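Local coordinates for protein thymine dioxygenase (Neurospora crassa, PDB 5C3Q) that binds thymine and 2-oxoglutarate beside a metal ion and probably acts as a thymine-7-hydroxylase, an iron-dependent dioxygenase of the double-stranded beta-helix fold, at residues V81-A94 / E121-N135. Sequence-based numbering, arbitrary orientation.
With EDO (1,2-ethanediol), chain I.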
loop_
_atom_site.group_PDB
_atom_site.type_symbol
_atom_site.label_atom_id
_atom_site.label_comp_id
_atom_site.label_asym_id
_atom_site.label_seq_id
_atom_site.Cartn_x
_atom_site.Cartn_y
_atom_site.Cartn_z
ATOM N N VAL A 81 -5.687 21.760 1.272
ATOM C CA VAL A 81 -4.514 20.958 1.625
ATOM C C VAL A 81 -4.225 19.957 0.507
ATOM O O VAL A 81 -3.914 18.785 0.752
ATOM C CB VAL A 81 -4.680 20.274 3.003
ATOM C CG1 VAL A 81 -4.722 21.329 4.100
ATOM C CG2 VAL A 81 -5.927 19.398 3.069
ATOM N N GLY A 82 -4.307 20.453 -0.725
ATOM C CA GLY A 82 -4.181 19.632 -1.913
ATOM C C GLY A 82 -2.780 19.107 -2.172
ATOM O O GLY A 82 -1.784 19.738 -1.820
ATOM N N TRP A 83 -2.726 17.931 -2.785
ATOM C CA TRP A 83 -1.490 17.341 -3.289
ATOM C C TRP A 83 -0.883 18.317 -4.281
ATOM O O TRP A 83 -1.588 18.851 -5.136
ATOM C CB TRP A 83 -1.820 16.017 -3.987
ATOM C CG TRP A 83 -0.685 15.056 -4.196
ATOM C CD1 TRP A 83 -0.281 14.070 -3.341
ATOM C CD2 TRP A 83 0.145 14.939 -5.360
ATOM N NE1 TRP A 83 0.758 13.362 -3.889
ATOM C CE2 TRP A 83 1.040 13.873 -5.128
ATOM C CE3 TRP A 83 0.222 15.635 -6.573
ATOM C CZ2 TRP A 83 2.007 13.489 -6.061
ATOM C CZ3 TRP A 83 1.183 15.257 -7.500
ATOM C CH2 TRP A 83 2.062 14.189 -7.238
ATOM N N THR A 84 0.420 18.565 -4.163
ATOM C CA THR A 84 1.082 19.559 -5.003
ATOM C C THR A 84 1.984 18.909 -6.042
ATOM O O THR A 84 1.644 18.876 -7.221
ATOM C CB THR A 84 1.902 20.548 -4.158
ATOM O OG1 THR A 84 2.791 19.823 -3.297
ATOM C CG2 THR A 84 0.974 21.424 -3.317
ATOM N N THR A 85 3.123 18.388 -5.598
ATOM C CA THR A 85 4.137 17.874 -6.497
ATOM C C THR A 85 4.464 16.423 -6.178
ATOM O O THR A 85 4.239 15.973 -5.056
ATOM C CB THR A 85 5.441 18.683 -6.381
ATOM O OG1 THR A 85 6.024 18.474 -5.089
ATOM C CG2 THR A 85 5.187 20.163 -6.605
ATOM N N PRO A 86 5.000 15.685 -7.164
ATOM C CA PRO A 86 5.459 14.320 -6.901
ATOM C C PRO A 86 6.609 14.233 -5.891
ATOM O O PRO A 86 6.708 13.250 -5.164
ATOM C CB PRO A 86 5.906 13.809 -8.282
ATOM C CG PRO A 86 5.968 15.001 -9.173
ATOM C CD PRO A 86 5.020 16.010 -8.601
ATOM N N GLU A 87 7.465 15.245 -5.829
ATOM C CA GLU A 87 8.607 15.168 -4.913
ATOM C C GLU A 87 8.212 15.417 -3.454
ATOM O O GLU A 87 8.909 14.970 -2.549
ATOM C CB GLU A 87 9.787 16.051 -5.346
ATOM C CG GLU A 87 9.451 17.312 -6.103
ATOM C CD GLU A 87 9.215 17.094 -7.591
ATOM O OE1 GLU A 87 10.163 16.744 -8.320
ATOM O OE2 GLU A 87 8.077 17.296 -8.038
ATOM N N ALA A 88 7.091 16.106 -3.240
ATOM C CA ALA A 88 6.488 16.239 -1.910
ATOM C C ALA A 88 5.638 15.007 -1.590
ATOM O O ALA A 88 5.757 14.413 -0.513
ATOM C CB ALA A 88 5.626 17.489 -1.844
ATOM N N ASN A 89 4.777 14.646 -2.539
ATOM C CA ASN A 89 3.884 13.486 -2.424
ATOM C C ASN A 89 3.014 13.521 -1.162
ATOM O O ASN A 89 2.834 12.511 -0.487
ATOM C CB ASN A 89 4.693 12.184 -2.489
ATOM C CG ASN A 89 3.841 10.979 -2.853
ATOM O OD1 ASN A 89 2.776 11.117 -3.452
ATOM N ND2 ASN A 89 4.310 9.789 -2.495
ATOM N N ARG A 90 2.486 14.699 -0.849
ATOM C CA ARG A 90 1.701 14.905 0.368
ATOM C C ARG A 90 0.459 15.723 0.065
ATOM O O ARG A 90 0.503 16.655 -0.744
ATOM C CB ARG A 90 2.528 15.643 1.426
ATOM C CG ARG A 90 3.640 14.830 2.076
ATOM C CD ARG A 90 4.681 15.770 2.666
ATOM N NE ARG A 90 5.636 15.123 3.569
ATOM C CZ ARG A 90 6.799 14.576 3.211
ATOM N NH1 ARG A 90 7.182 14.531 1.939
ATOM N NH2 ARG A 90 7.583 14.044 4.142
ATOM N N GLY A 91 -0.640 15.387 0.733
ATOM C CA GLY A 91 -1.857 16.177 0.652
ATOM C C GLY A 91 -3.025 15.479 -0.014
ATOM O O GLY A 91 -2.973 14.279 -0.318
ATOM N N TYR A 92 -4.078 16.256 -0.241
ATOM C CA TYR A 92 -5.365 15.732 -0.678
ATOM C C TYR A 92 -5.446 15.596 -2.191
ATOM O O TYR A 92 -4.993 16.473 -2.926
ATOM C CB TYR A 92 -6.497 16.637 -0.191
ATOM C CG TYR A 92 -7.850 16.243 -0.728
ATOM C CD1 TYR A 92 -8.524 15.138 -0.216
ATOM C CD2 TYR A 92 -8.455 16.967 -1.754
ATOM C CE1 TYR A 92 -9.762 14.767 -0.708
ATOM C CE2 TYR A 92 -9.696 16.601 -2.251
ATOM C CZ TYR A 92 -10.344 15.501 -1.725
ATOM O OH TYR A 92 -11.575 15.126 -2.209
ATOM N N SER A 93 -6.042 14.498 -2.648
ATOM C CA SER A 93 -6.243 14.279 -4.070
ATOM C C SER A 93 -7.549 13.543 -4.364
ATOM O O SER A 93 -8.004 12.705 -3.580
ATOM C CB SER A 93 -5.066 13.507 -4.655
ATOM O OG SER A 93 -5.152 13.474 -6.064
ATOM N N ALA A 94 -8.153 13.891 -5.495
ATOM C CA ALA A 94 -9.305 13.175 -6.029
ATOM C C ALA A 94 -9.199 13.200 -7.547
ATOM O O ALA A 94 -9.116 14.277 -8.132
ATOM C CB ALA A 94 -10.598 13.830 -5.575
ATOM N N GLU A 121 -11.058 9.106 -3.141
ATOM C CA GLU A 121 -10.285 10.277 -2.746
ATOM C C GLU A 121 -9.230 9.832 -1.746
ATOM O O GLU A 121 -9.377 8.795 -1.095
ATOM C CB GLU A 121 -11.178 11.392 -2.176
ATOM C CG GLU A 121 -12.111 10.963 -1.059
ATOM C CD GLU A 121 -13.026 12.076 -0.571
ATOM O OE1 GLU A 121 -12.737 13.271 -0.800
ATOM O OE2 GLU A 121 -14.041 11.752 0.074
ATOM N N SER A 122 -8.152 10.600 -1.649
ATOM C CA SER A 122 -7.040 10.231 -0.789
ATOM C C SER A 122 -6.396 11.441 -0.129
ATOM O O SER A 122 -6.498 12.567 -0.616
ATOM C CB SER A 122 -5.991 9.447 -1.580
ATOM O OG SER A 122 -5.405 10.245 -2.589
ATOM N N TYR A 123 -5.748 11.184 0.999
ATOM C CA TYR A 123 -4.971 12.186 1.694
ATOM C C TYR A 123 -3.677 11.535 2.171
ATOM O O TYR A 123 -3.704 10.549 2.915
ATOM C CB TYR A 123 -5.764 12.750 2.870
ATOM C CG TYR A 123 -5.011 13.801 3.647
ATOM C CD1 TYR A 123 -4.864 15.093 3.147
ATOM C CD2 TYR A 123 -4.440 13.505 4.880
ATOM C CE1 TYR A 123 -4.172 16.060 3.855
ATOM C CE2 TYR A 123 -3.748 14.464 5.593
ATOM C CZ TYR A 123 -3.615 15.739 5.079
ATOM O OH TYR A 123 -2.921 16.686 5.795
ATOM N N GLU A 124 -2.550 12.096 1.745
ATOM C CA GLU A 124 -1.244 11.504 2.008
ATOM C C GLU A 124 -0.384 12.322 2.975
ATOM O O GLU A 124 -0.261 13.546 2.854
ATOM C CB GLU A 124 -0.526 11.264 0.689
ATOM C CG GLU A 124 -1.150 10.098 -0.069
ATOM C CD GLU A 124 -0.767 10.048 -1.528
ATOM O OE1 GLU A 124 -0.458 8.937 -2.020
ATOM O OE2 GLU A 124 -0.793 11.105 -2.190
ATOM N N ILE A 125 0.199 11.607 3.931
ATOM C CA ILE A 125 1.000 12.171 5.004
ATOM C C ILE A 125 2.384 11.532 4.950
ATOM O O ILE A 125 2.492 10.307 4.905
ATOM C CB ILE A 125 0.354 11.856 6.374
ATOM C CG1 ILE A 125 -0.996 12.566 6.509
ATOM C CG2 ILE A 125 1.270 12.254 7.521
ATOM C CD1 ILE A 125 -1.961 11.859 7.443
ATOM N N GLY A 126 3.428 12.359 4.943
ATOM C CA GLY A 126 4.814 11.883 5.008
ATOM C C GLY A 126 5.358 12.091 6.404
ATOM O O GLY A 126 4.634 12.553 7.287
ATOM N N ARG A 127 6.627 11.760 6.625
ATOM C CA ARG A 127 7.232 12.023 7.928
ATOM C C ARG A 127 7.332 13.530 8.155
ATOM O O ARG A 127 7.644 14.287 7.238
ATOM C CB ARG A 127 8.591 11.341 8.099
ATOM C CG ARG A 127 9.697 11.824 7.186
ATOM C CD ARG A 127 11.025 11.247 7.640
ATOM N NE ARG A 127 12.076 11.505 6.659
ATOM C CZ ARG A 127 13.043 12.413 6.776
ATOM N NH1 ARG A 127 13.141 13.188 7.849
ATOM N NH2 ARG A 127 13.935 12.536 5.800
ATOM N N GLU A 128 7.056 13.939 9.387
ATOM C CA GLU A 128 6.937 15.346 9.756
ATOM C C GLU A 128 8.172 16.190 9.485
ATOM O O GLU A 128 8.053 17.355 9.105
ATOM C CB GLU A 128 6.601 15.461 11.245
ATOM C CG GLU A 128 5.138 15.231 11.566
ATOM C CD GLU A 128 4.293 16.470 11.333
ATOM O OE1 GLU A 128 4.084 16.846 10.159
ATOM O OE2 GLU A 128 3.821 17.061 12.330
ATOM N N ASP A 129 9.348 15.614 9.698
ATOM C CA ASP A 129 10.584 16.395 9.744
ATOM C C ASP A 129 11.471 16.215 8.511
ATOM O O ASP A 129 12.688 16.377 8.591
ATOM C CB ASP A 129 11.363 16.067 11.027
ATOM C CG ASP A 129 11.827 14.620 11.089
ATOM O OD1 ASP A 129 11.298 13.770 10.337
ATOM O OD2 ASP A 129 12.730 14.334 11.902
ATOM N N GLU A 130 10.869 15.890 7.368
ATOM C CA GLU A 130 11.632 15.821 6.129
ATOM C C GLU A 130 11.922 17.239 5.650
ATOM O O GLU A 130 10.987 17.999 5.396
ATOM C CB GLU A 130 10.893 15.053 5.040
ATOM C CG GLU A 130 11.734 14.916 3.781
ATOM C CD GLU A 130 11.138 13.988 2.752
ATOM O OE1 GLU A 130 9.951 13.631 2.870
ATOM O OE2 GLU A 130 11.870 13.626 1.811
ATOM N N PRO A 131 13.214 17.599 5.524
ATOM C CA PRO A 131 13.580 18.924 5.027
ATOM C C PRO A 131 12.892 19.272 3.708
ATOM O O PRO A 131 12.908 18.469 2.771
ATOM C CB PRO A 131 15.093 18.817 4.819
ATOM C CG PRO A 131 15.536 17.773 5.782
ATOM C CD PRO A 131 14.406 16.784 5.834
ATOM N N GLY A 132 12.266 20.445 3.662
ATOM C CA GLY A 132 11.702 20.985 2.427
ATOM C C GLY A 132 10.335 20.463 2.014
ATOM O O GLY A 132 9.784 20.934 1.026
ATOM N N HIS A 133 9.782 19.500 2.756
ATOM C CA HIS A 133 8.504 18.883 2.391
ATOM C C HIS A 133 7.544 18.785 3.576
ATOM O O HIS A 133 7.268 17.683 4.058
ATOM C CB HIS A 133 8.723 17.474 1.832
ATOM C CG HIS A 133 9.605 17.418 0.627
ATOM N ND1 HIS A 133 9.416 18.223 -0.475
ATOM C CD2 HIS A 133 10.659 16.621 0.335
ATOM C CE1 HIS A 133 10.329 17.936 -1.387
ATOM N NE2 HIS A 133 11.094 16.967 -0.920
ATOM N N PRO A 134 7.011 19.925 4.036
ATOM C CA PRO A 134 6.077 19.895 5.167
ATOM C C PRO A 134 4.717 19.287 4.811
ATOM O O PRO A 134 4.247 19.451 3.689
ATOM C CB PRO A 134 5.916 21.375 5.524
ATOM C CG PRO A 134 6.199 22.103 4.255
ATOM C CD PRO A 134 7.244 21.297 3.544
ATOM N N ASN A 135 4.099 18.597 5.767
ATOM C CA ASN A 135 2.756 18.043 5.580
ATOM C C ASN A 135 1.704 19.150 5.604
ATOM O O ASN A 135 1.715 19.981 6.513
ATOM C CB ASN A 135 2.434 17.021 6.678
ATOM C CG ASN A 135 3.182 15.714 6.502
ATOM O OD1 ASN A 135 3.292 15.197 5.391
ATOM N ND2 ASN A 135 3.697 15.170 7.599
HETATM C C1 EDO I . -1.633 11.430 -5.177
HETATM O O1 EDO I . -1.805 10.132 -4.601
HETATM C C2 EDO I . -2.403 11.534 -6.486
HETATM O O2 EDO I . -1.607 11.086 -7.587
HETATM O O HOH W 1 1.255 8.958 -3.976
HETATM O O HOH W 2 -3.400 12.085 -2.101
#
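Arg90, just ahead of strand 91-93, sends its side chain into residues 126-135 and is gripped there by Glu130, Arg127 and Asn135. Arg90 CB lies 3.8 Å from Glu124 O; CG and CD pass along Asn135 OD1. With CG anti to the carbonyl carbon (chi1 -72°) and the chain extended to NE, the guanidinium arrives among these residues. There NE gives Asn135 OD1 a weak bond, while Gly126 N also donates to that oxygen. NH1 returns to Ala88 O, 2.8 Å away, and bonds weakly to Glu130 OE1. Arg90 NH2 makes the salt bridge, 2.7 Å to Glu130 OE1 on its anti lone pair. Arg90 NH2 also donates to Arg127 O at 3.1 Å, and both acceptors lie close to the guanidinium plane. His133 O sits over one face and Gly126 CA over the other; a CB on Gly126 would collide with NH2. Replacing Arg90 by alanine would probably leave the Glu130 carboxylate without its charged mate and Arg127 O without this donor, and open a gap between Gly126 CA and His133 O. Beside this, Ala88 CA packs over the His133 ring in a CH-pi contact.

Strand 91-93 pairs antiparallel with 121-125, Gly91 N to Glu124 O measuring 2.8 Å, and Tyr92 OH donates to Glu121 OE1 (2.6 Å), which is also salt-bridged to Lys78. Water bridges Asn89 OD1 to Glu124 OE1, itself salt-bridged to Arg192, while Asn89 ND2 bonds thymine O2. The two strands extend the large sheet of the double-stranded beta-helix beyond strand 190-200, with 91-93 outermost, and the loop leading into 91-93 places Asn89 in the thymine pocket.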